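Long-range contacts in endoglucanase, family GH5 (Zobellia galactanivorans, PDB 6GL2), which hydrolyses hemicelluloses, mixed-linked glucan probably among them, as a glycoside hydrolase of family GH5: residues Ile54-Leu62 and Trp326-Val336; Phe234-Trp243 and Thr279-His290. One frame throughout, in Å; residues are numbered along the deposited sequence. Where two conformers were deposited one is given.

Contact 1: residues Ile54-Leu62 and Trp326-Val336; sequences IAKMGFKTL and WNYPEIAEAIV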
loop_
_atom_site.group_PDB
_atom_site.type_symbol
_atom_site.label_atom_id
_atom_site.label_comp_id
_atom_site.label_asym_id
_atom_site.label_seq_id
_atom_site.Cartn_x
_atom_site.Cartn_y
_atom_site.Cartn_z
ATOM N N ILE A 54 -0.639 14.009 10.940
ATOM C CA ILE A 54 -0.577 12.516 10.870
ATOM C C ILE A 54 0.490 12.051 11.835
ATOM O O ILE A 54 0.309 11.080 12.610
ATOM C CB ILE A 54 -0.317 12.045 9.436
ATOM C CG1 ILE A 54 -1.371 12.647 8.458
ATOM C CG2 ILE A 54 -0.347 10.506 9.359
ATOM C CD1 ILE A 54 -2.804 12.379 8.778
ATOM N N ALA A 55 1.708 12.642 11.794
ATOM C CA ALA A 55 2.776 12.268 12.683
ATOM C C ALA A 55 2.453 12.637 14.102
ATOM O O ALA A 55 2.787 11.804 15.028
ATOM C CB ALA A 55 4.058 12.974 12.244
ATOM N N LYS A 56 1.839 13.746 14.410
ATOM C CA LYS A 56 1.559 14.123 15.792
ATOM C C LYS A 56 0.617 13.191 16.435
ATOM O O LYS A 56 0.646 12.997 17.630
ATOM C CB LYS A 56 1.007 15.555 15.834
ATOM C CG LYS A 56 2.063 16.646 15.570
ATOM C CD LYS A 56 1.571 18.000 15.017
ATOM C CE LYS A 56 0.785 18.710 16.041
ATOM N NZ LYS A 56 0.229 20.025 15.525
ATOM N N MET A 57 -0.295 12.594 15.655
ATOM C CA MET A 57 -1.291 11.608 16.146
ATOM C C MET A 57 -0.613 10.305 16.489
ATOM O O MET A 57 -1.180 9.527 17.265
ATOM C CB MET A 57 -2.433 11.501 15.090
ATOM C CG MET A 57 -3.425 10.402 15.363
ATOM S SD MET A 57 -4.311 10.532 16.932
ATOM C CE MET A 57 -5.539 11.779 16.512
ATOM N N GLY A 58 0.560 10.054 15.962
ATOM C CA GLY A 58 1.329 8.876 16.329
ATOM C C GLY A 58 1.541 7.808 15.250
ATOM O O GLY A 58 2.103 6.788 15.528
ATOM N N PHE A 59 1.019 8.110 14.048
ATOM C CA PHE A 59 1.356 7.245 12.925
ATOM C C PHE A 59 2.844 7.313 12.631
ATOM O O PHE A 59 3.373 8.431 12.527
ATOM C CB PHE A 59 0.533 7.658 11.679
ATOM C CG PHE A 59 -0.963 7.396 11.775
ATOM C CD1 PHE A 59 -1.387 6.052 11.658
ATOM C CD2 PHE A 59 -1.880 8.337 12.162
ATOM C CE1 PHE A 59 -2.730 5.755 11.770
ATOM C CE2 PHE A 59 -3.223 8.070 12.220
ATOM C CZ PHE A 59 -3.616 6.735 12.113
ATOM N N LYS A 60 3.462 6.190 12.439
ATOM C CA LYS A 60 4.864 6.115 12.152
ATOM C C LYS A 60 5.213 5.965 10.649
ATOM O O LYS A 60 6.306 6.226 10.222
ATOM C CB LYS A 60 5.532 5.017 13.028
ATOM C CG LYS A 60 7.004 4.959 12.863
ATOM C CD LYS A 60 7.744 6.218 13.328
ATOM C CE LYS A 60 9.294 6.106 13.386
ATOM N NZ LYS A 60 9.926 7.280 13.994
ATOM N N THR A 61 4.186 5.547 9.901
ATOM C CA THR A 61 4.341 5.256 8.451
ATOM C C THR A 61 3.284 6.017 7.666
ATOM O O THR A 61 2.119 6.043 8.043
ATOM C CB THR A 61 4.252 3.788 8.093
ATOM O OG1 THR A 61 5.333 3.104 8.747
ATOM C CG2 THR A 61 4.329 3.449 6.623
ATOM N N LEU A 62 3.716 6.766 6.639
ATOM C CA LEU A 62 2.894 7.318 5.615
ATOM C C LEU A 62 2.956 6.450 4.384
ATOM O O LEU A 62 4.018 6.215 3.821
ATOM C CB LEU A 62 3.332 8.721 5.220
ATOM C CG LEU A 62 2.472 9.419 4.147
ATOM C CD1 LEU A 62 1.120 9.768 4.675
ATOM C CD2 LEU A 62 3.201 10.613 3.531
ATOM N N TRP A 326 -9.100 16.196 13.180
ATOM C CA TRP A 326 -9.565 14.840 12.968
ATOM C C TRP A 326 -11.034 14.791 12.989
ATOM O O TRP A 326 -11.719 15.280 13.905
ATOM C CB TRP A 326 -8.991 13.897 14.021
ATOM C CG TRP A 326 -7.500 13.803 13.871
ATOM C CD1 TRP A 326 -6.522 14.636 14.417
ATOM C CD2 TRP A 326 -6.754 12.859 13.084
ATOM N NE1 TRP A 326 -5.293 14.321 13.965
ATOM C CE2 TRP A 326 -5.371 13.206 13.190
ATOM C CE3 TRP A 326 -7.084 11.697 12.333
ATOM C CZ2 TRP A 326 -4.393 12.541 12.524
ATOM C CZ3 TRP A 326 -6.122 11.064 11.650
ATOM C CH2 TRP A 326 -4.750 11.454 11.752
ATOM N N ASN A 327 -11.649 14.178 11.981
ATOM C CA ASN A 327 -13.067 13.884 11.983
ATOM C C ASN A 327 -13.364 12.800 13.018
ATOM O O ASN A 327 -14.339 12.874 13.752
ATOM C CB ASN A 327 -13.524 13.498 10.546
ATOM C CG ASN A 327 -13.361 14.684 9.518
ATOM O OD1 ASN A 327 -13.524 15.802 9.868
ATOM N ND2 ASN A 327 -12.846 14.386 8.350
ATOM N N TYR A 328 -12.539 11.755 13.046
ATOM C CA TYR A 328 -12.672 10.612 13.892
ATOM C C TYR A 328 -11.428 10.264 14.670
ATOM O O TYR A 328 -10.728 9.287 14.386
ATOM C CB TYR A 328 -13.229 9.385 13.152
ATOM C CG TYR A 328 -14.609 9.632 12.569
ATOM C CD1 TYR A 328 -15.685 9.802 13.440
ATOM C CD2 TYR A 328 -14.891 9.695 11.209
ATOM C CE1 TYR A 328 -16.939 10.025 12.973
ATOM C CE2 TYR A 328 -16.161 9.954 10.698
ATOM C CZ TYR A 328 -17.209 10.152 11.609
ATOM O OH TYR A 328 -18.466 10.361 11.062
ATOM N N PRO A 329 -11.061 11.168 15.593
ATOM C CA PRO A 329 -9.788 10.989 16.279
ATOM C C PRO A 329 -9.704 9.649 17.033
ATOM O O PRO A 329 -8.612 9.133 17.189
ATOM C CB PRO A 329 -9.738 12.141 17.249
ATOM C CG PRO A 329 -11.122 12.569 17.443
ATOM C CD PRO A 329 -11.805 12.342 16.130
ATOM N N GLU A 330 -10.852 9.140 17.506
ATOM C CA GLU A 330 -10.786 7.912 18.291
ATOM C C GLU A 330 -10.413 6.705 17.441
ATOM O O GLU A 330 -9.758 5.818 17.913
ATOM C CB GLU A 330 -12.098 7.651 19.022
ATOM C CG GLU A 330 -12.466 8.756 19.984
ATOM C CD GLU A 330 -11.270 9.257 20.760
ATOM O OE1 GLU A 330 -10.705 8.465 21.579
ATOM O OE2 GLU A 330 -10.836 10.436 20.536
ATOM N N ILE A 331 -10.784 6.691 16.148
ATOM C CA ILE A 331 -10.297 5.649 15.223
ATOM C C ILE A 331 -8.796 5.723 15.146
ATOM O O ILE A 331 -8.113 4.722 15.188
ATOM C CB ILE A 331 -11.003 5.674 13.839
ATOM C CG1 ILE A 331 -12.506 5.354 13.974
ATOM C CG2 ILE A 331 -10.317 4.729 12.832
ATOM C CD1 ILE A 331 -13.339 5.490 12.716
ATOM N N ALA A 332 -8.313 6.961 14.882
ATOM C CA ALA A 332 -6.855 7.127 14.764
ATOM C C ALA A 332 -6.111 6.629 16.011
ATOM O O ALA A 332 -5.126 5.925 15.933
ATOM C CB ALA A 332 -6.483 8.565 14.408
ATOM N N GLU A 333 -6.671 7.059 17.140
ATOM C CA GLU A 333 -6.019 6.703 18.414
ATOM C C GLU A 333 -6.060 5.215 18.640
ATOM O O GLU A 333 -5.095 4.655 19.145
ATOM C CB GLU A 333 -6.681 7.479 19.558
ATOM C CG GLU A 333 -6.234 8.930 19.584
ATOM C CD GLU A 333 -7.235 9.882 20.221
ATOM O OE1 GLU A 333 -8.130 9.383 20.926
ATOM O OE2 GLU A 333 -7.122 11.105 20.044
ATOM N N ALA A 334 -7.126 4.557 18.220
ATOM C CA ALA A 334 -7.258 3.106 18.377
ATOM C C ALA A 334 -6.276 2.365 17.532
ATOM O O ALA A 334 -5.787 1.283 17.934
ATOM C CB ALA A 334 -8.641 2.688 17.929
ATOM N N ILE A 335 -5.896 2.912 16.386
ATOM C CA ILE A 335 -4.926 2.313 15.517
ATOM C C ILE A 335 -3.472 2.468 15.996
ATOM O O ILE A 335 -2.642 1.542 15.872
ATOM C CB ILE A 335 -5.070 2.821 14.087
ATOM C CG1 ILE A 335 -6.429 2.497 13.524
ATOM C CG2 ILE A 335 -3.989 2.217 13.166
ATOM C CD1 ILE A 335 -6.740 3.427 12.397
ATOM N N VAL A 336 -3.157 3.640 16.535
ATOM C CA VAL A 336 -1.786 3.893 16.912
ATOM C C VAL A 336 -1.444 3.444 18.346
ATOM O O VAL A 336 -0.227 3.292 18.654
ATOM C CB VAL A 336 -1.457 5.413 16.775
ATOM C CG1 VAL A 336 -1.652 5.969 15.333
ATOM C CG2 VAL A 336 -2.239 6.271 17.665
#
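The end of helix 48-57 meets the C-terminal helix 329-336 with M57 CA 7.2 Å from E333 CA and G58 CA 5.9 Å from V336 CA. G58 follows the helix with positive phi, in a Schellman motif, and the chain turns there toward strand 61-64. M57 carries much of the contact. Its CG stands anti to the backbone N (chi1 172°), and two further bends fold the chain over the indole of W326. CE then sits over a face, 3.5 Å from the centroid of the W326 five-membered ring, a CH-pi contact. M57 CG packs on A332 CB at 3.7 Å. V336 CG1 lies over the centre of a face of F59, 3.6 Å from the F59 ring centroid. At the F59 edge, CE2 meets W326 CH2 at 3.7 Å. I54 CD1 also meets W326 CH2, at the same distance. The contact joins the helix between the first two strands of the (beta/alpha)8 barrel to the helix after its last strand. Its chemistry is apolar: methyl groups over ring faces, with an aromatic edge contact, join the two segments, with no hydrogen bond between them.

Contact 2: residues Phe234-Trp243 and Thr279-His290; sequences FCLDGTDSTW and TFSDNPEDRLAH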
loop_
_atom_site.group_PDB
_atom_site.type_symbol
_atom_site.label_atom_id
_atom_site.label_comp_id
_atom_site.label_asym_id
_atom_site.label_seq_id
_atom_site.Cartn_x
_atom_site.Cartn_y
_atom_site.Cartn_z
ATOM N N PHE A 234 -19.098 -5.353 6.046
ATOM C CA PHE A 234 -18.994 -4.212 6.988
ATOM C C PHE A 234 -18.086 -3.124 6.423
ATOM O O PHE A 234 -18.423 -1.947 6.453
ATOM C CB PHE A 234 -18.463 -4.707 8.284
ATOM C CG PHE A 234 -18.286 -3.655 9.314
ATOM C CD1 PHE A 234 -19.370 -3.204 10.063
ATOM C CD2 PHE A 234 -17.042 -3.067 9.634
ATOM C CE1 PHE A 234 -19.247 -2.217 11.026
ATOM C CE2 PHE A 234 -16.916 -2.114 10.604
ATOM C CZ PHE A 234 -18.014 -1.662 11.304
ATOM N N CYS A 235 -16.957 -3.485 5.874
ATOM C CA CYS A 235 -15.926 -2.511 5.539
ATOM C C CYS A 235 -16.112 -1.787 4.212
ATOM O O CYS A 235 -15.788 -0.608 4.083
ATOM C CB CYS A 235 -14.550 -3.126 5.595
ATOM S SG CYS A 235 -13.992 -3.719 7.150
ATOM N N LEU A 236 -16.558 -2.547 3.201
ATOM C CA LEU A 236 -16.687 -2.047 1.841
ATOM C C LEU A 236 -18.079 -1.857 1.357
ATOM O O LEU A 236 -18.398 -0.783 0.791
ATOM C CB LEU A 236 -15.930 -2.969 0.878
ATOM C CG LEU A 236 -14.405 -3.083 1.062
ATOM C CD1 LEU A 236 -13.772 -4.045 0.072
ATOM C CD2 LEU A 236 -13.774 -1.696 0.979
ATOM N N ASP A 237 -18.903 -2.853 1.536
ATOM C CA ASP A 237 -20.230 -2.786 0.903
ATOM C C ASP A 237 -21.247 -1.974 1.676
ATOM O O ASP A 237 -22.203 -1.465 1.065
ATOM C CB ASP A 237 -20.818 -4.177 0.769
ATOM C CG ASP A 237 -20.109 -5.003 -0.240
ATOM O OD1 ASP A 237 -19.232 -4.438 -0.983
ATOM O OD2 ASP A 237 -20.453 -6.225 -0.270
ATOM N N GLY A 238 -21.074 -1.864 2.980
ATOM C CA GLY A 238 -22.066 -1.187 3.811
ATOM C C GLY A 238 -23.386 -1.965 3.987
ATOM O O GLY A 238 -24.401 -1.409 4.516
ATOM N N THR A 239 -23.354 -3.265 3.627
ATOM C CA THR A 239 -24.515 -4.137 3.694
ATOM C C THR A 239 -24.701 -4.659 5.117
ATOM O O THR A 239 -25.793 -5.049 5.515
ATOM C CB THR A 239 -24.417 -5.311 2.683
ATOM O OG1 THR A 239 -23.390 -6.239 3.051
ATOM C CG2 THR A 239 -24.170 -4.788 1.266
ATOM N N ASP A 240 -23.639 -4.668 5.909
ATOM C CA ASP A 240 -23.730 -5.019 7.296
ATOM C C ASP A 240 -23.166 -3.804 8.027
ATOM O O ASP A 240 -22.090 -3.284 7.627
ATOM C CB ASP A 240 -22.895 -6.244 7.565
ATOM C CG ASP A 240 -22.982 -6.707 9.006
ATOM O OD1 ASP A 240 -23.791 -6.151 9.804
ATOM O OD2 ASP A 240 -22.234 -7.655 9.348
ATOM N N SER A 241 -23.850 -3.290 9.030
ATOM C CA SER A 241 -23.328 -2.085 9.692
ATOM C C SER A 241 -22.904 -2.302 11.101
ATOM O O SER A 241 -22.392 -1.380 11.741
ATOM C CB SER A 241 -24.287 -0.905 9.605
ATOM O OG SER A 241 -25.493 -1.199 10.275
ATOM N N THR A 242 -23.080 -3.525 11.583
ATOM C CA THR A 242 -22.657 -3.880 12.872
ATOM C C THR A 242 -21.445 -4.782 12.851
ATOM O O THR A 242 -21.245 -5.545 11.892
ATOM C CB THR A 242 -23.800 -4.536 13.707
ATOM O OG1 THR A 242 -24.128 -5.758 13.097
ATOM C CG2 THR A 242 -25.062 -3.686 13.639
ATOM N N TRP A 243 -20.644 -4.635 13.869
ATOM C CA TRP A 243 -19.470 -5.444 14.057
ATOM C C TRP A 243 -19.160 -5.521 15.501
ATOM O O TRP A 243 -19.169 -4.495 16.218
ATOM C CB TRP A 243 -18.254 -4.888 13.251
ATOM C CG TRP A 243 -17.111 -5.840 13.207
ATOM C CD1 TRP A 243 -16.833 -6.781 12.223
ATOM C CD2 TRP A 243 -16.094 -6.075 14.256
ATOM N NE1 TRP A 243 -15.749 -7.507 12.575
ATOM C CE2 TRP A 243 -15.245 -7.139 13.760
ATOM C CE3 TRP A 243 -15.750 -5.487 15.483
ATOM C CZ2 TRP A 243 -14.214 -7.649 14.528
ATOM C CZ3 TRP A 243 -14.675 -6.039 16.232
ATOM C CH2 TRP A 243 -13.929 -7.076 15.724
ATOM N N THR A 279 -15.682 1.787 5.767
ATOM C CA THR A 279 -16.401 2.950 5.279
ATOM C C THR A 279 -17.431 3.367 6.362
ATOM O O THR A 279 -17.839 2.552 7.193
ATOM C CB THR A 279 -17.061 2.618 3.938
ATOM O OG1 THR A 279 -17.327 3.858 3.245
ATOM C CG2 THR A 279 -18.317 1.706 4.040
ATOM N N PHE A 280 -17.758 4.617 6.370
ATOM C CA PHE A 280 -18.719 5.123 7.292
ATOM C C PHE A 280 -20.121 4.625 6.938
ATOM O O PHE A 280 -20.653 4.938 5.889
ATOM C CB PHE A 280 -18.748 6.657 7.325
ATOM C CG PHE A 280 -19.638 7.178 8.403
ATOM C CD1 PHE A 280 -19.366 6.937 9.738
ATOM C CD2 PHE A 280 -20.805 7.791 8.044
ATOM C CE1 PHE A 280 -20.251 7.375 10.719
ATOM C CE2 PHE A 280 -21.711 8.195 9.050
ATOM C CZ PHE A 280 -21.387 8.022 10.332
ATOM N N SER A 281 -20.778 3.938 7.852
ATOM C CA SER A 281 -22.168 3.469 7.623
ATOM C C SER A 281 -23.084 3.793 8.798
ATOM O O SER A 281 -23.765 2.894 9.361
ATOM C CB SER A 281 -22.139 1.952 7.452
ATOM O OG SER A 281 -21.383 1.608 6.288
ATOM N N ASP A 282 -23.066 5.041 9.244
ATOM C CA ASP A 282 -23.911 5.524 10.346
ATOM C C ASP A 282 -23.699 4.644 11.545
ATOM O O ASP A 282 -24.646 4.249 12.307
ATOM C CB ASP A 282 -25.400 5.598 9.950
ATOM C CG ASP A 282 -25.698 6.701 9.061
ATOM O OD1 ASP A 282 -24.909 7.610 8.704
ATOM O OD2 ASP A 282 -26.937 6.791 8.759
ATOM N N ASN A 283 -22.428 4.291 11.810
ATOM C CA ASN A 283 -22.073 3.254 12.739
ATOM C C ASN A 283 -20.764 3.496 13.490
ATOM O O ASN A 283 -19.852 2.666 13.496
ATOM C CB ASN A 283 -22.026 1.895 11.990
ATOM C CG ASN A 283 -20.967 1.854 10.897
ATOM O OD1 ASN A 283 -20.500 2.886 10.435
ATOM N ND2 ASN A 283 -20.642 0.652 10.429
ATOM N N PRO A 284 -20.635 4.683 14.134
ATOM C CA PRO A 284 -19.350 5.052 14.704
ATOM C C PRO A 284 -18.847 4.104 15.761
ATOM O O PRO A 284 -17.610 3.904 15.891
ATOM C CB PRO A 284 -19.582 6.492 15.223
ATOM C CG PRO A 284 -21.086 6.608 15.355
ATOM C CD PRO A 284 -21.647 5.774 14.263
ATOM N N GLU A 285 -19.720 3.587 16.650
ATOM C CA GLU A 285 -19.233 2.740 17.712
ATOM C C GLU A 285 -18.648 1.400 17.192
ATOM O O GLU A 285 -17.670 0.940 17.681
ATOM C CB GLU A 285 -20.329 2.475 18.756
ATOM C CG GLU A 285 -20.663 3.695 19.612
ATOM C CD GLU A 285 -21.871 4.430 19.097
ATOM N N ASP A 286 -19.319 0.871 16.214
ATOM C CA ASP A 286 -18.852 -0.402 15.665
ATOM C C ASP A 286 -17.607 -0.182 14.790
ATOM O O ASP A 286 -16.708 -1.036 14.803
ATOM C CB ASP A 286 -19.959 -1.223 14.969
ATOM C CG ASP A 286 -21.013 -1.863 15.951
ATOM O OD1 ASP A 286 -20.994 -1.669 17.188
ATOM O OD2 ASP A 286 -21.895 -2.529 15.363
ATOM N N ARG A 287 -17.495 0.923 14.044
ATOM C CA ARG A 287 -16.267 1.234 13.323
ATOM C C ARG A 287 -15.093 1.314 14.268
ATOM O O ARG A 287 -14.007 0.875 14.010
ATOM C CB ARG A 287 -16.325 2.514 12.515
ATOM C CG ARG A 287 -17.137 2.475 11.295
ATOM C CD ARG A 287 -16.968 3.820 10.620
ATOM N NE ARG A 287 -15.803 4.106 9.794
ATOM C CZ ARG A 287 -15.416 5.305 9.354
ATOM N NH1 ARG A 287 -15.816 6.383 9.941
ATOM N NH2 ARG A 287 -14.606 5.436 8.290
ATOM N N LEU A 288 -15.300 1.975 15.424
ATOM C CA LEU A 288 -14.288 2.104 16.396
ATOM C C LEU A 288 -13.875 0.747 17.002
ATOM O O LEU A 288 -12.655 0.448 17.155
ATOM C CB LEU A 288 -14.735 3.018 17.582
ATOM C CG LEU A 288 -13.719 3.270 18.664
ATOM C CD1 LEU A 288 -12.353 3.786 18.177
ATOM C CD2 LEU A 288 -14.333 4.193 19.751
ATOM N N ALA A 289 -14.860 -0.067 17.382
ATOM C CA ALA A 289 -14.589 -1.413 17.898
ATOM C C ALA A 289 -13.804 -2.260 16.899
ATOM O O ALA A 289 -12.860 -2.912 17.250
ATOM C CB ALA A 289 -15.877 -2.156 18.257
ATOM N N HIS A 290 -14.198 -2.207 15.652
ATOM C CA HIS A 290 -13.533 -2.955 14.585
ATOM C C HIS A 290 -12.080 -2.433 14.423
ATOM O O HIS A 290 -11.130 -3.225 14.335
ATOM C CB HIS A 290 -14.308 -2.758 13.286
ATOM C CG HIS A 290 -13.597 -3.346 12.121
ATOM N ND1 HIS A 290 -12.746 -2.587 11.328
ATOM C CD2 HIS A 290 -13.641 -4.612 11.557
ATOM C CE1 HIS A 290 -12.340 -3.348 10.346
ATOM N NE2 HIS A 290 -12.771 -4.631 10.539
HETATM O O HOH W 1 -19.340 0.362 7.805
HETATM O O HOH W 2 -19.157 -3.264 18.737
#
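The magnesium-site loop, which carries the ligands D240 and T242, is joined here through S241 and W243 to N283 and D286 at the start of helix 284-301. No metal is bound in this model. N283 ND2 donates to S241 O at 3.0 Å, with an N-H...O angle of 160° and the acceptor close to the amide plane. The other end of that amide, OD1, accepts from S281 N, so both ends are held and its rotation is fixed. In the conformer of D286 given here, OD2 accepts from W243 N at 2.9 Å, met from above the carboxylate plane; a second conformer makes this bond less certain. D240 OD1 accepts from T242 N in an Asx turn, which shapes the metal loop. T279 N donates to C235 O at 2.9 Å.

A water donates to F234 O and T279 O and accepts from S281 OG and N283 ND2; a second bridges W243 O and, in the conformer given, D286 OD1. F234, W243 and H290 form an aromatic cluster beside the loop. H290 turns its edge to the face of W243, with CD2 3.7 Å from W243 CE2 and the planes at 88°. F234 CG stands anti to the backbone N (chi1 179°), which brings CE2 over a face of the H290 imidazole; the two rings meet obliquely. W243 CB packs over a face of F234. H290 NE2 is bonded to F230 O, which helps orient the imidazole. The chemistry thus pairs satisfied backbone groups with packed rings, consistent with a loop held in a defined shape at the metal site.

The centres of contact 1 and contact 2 lie about 18 Å apart, and contact 2 is nested within the chain loop that contact 1 closes. L288 CD1 touches E330 O at 3.3 Å. R287 NH1 touches both I331 CD1, at 3.8 Å, and Y328 CD2, at 3.7 Å, while R287 NH2 bonds to S278 O. Helix 329-336 thus packs on segment 54-62 and also on helix 284-301. Segment 54-62 leads into the start of strand 61-64. The segments of contact 2 follow strands 222-227 and 271-276, on the C-terminal side of the barrel, where the active site of this fold lies. Contact 2 contains the magnesium ligands D240 and T242, and its W243 reaches D248; contact 1 lies away from that site.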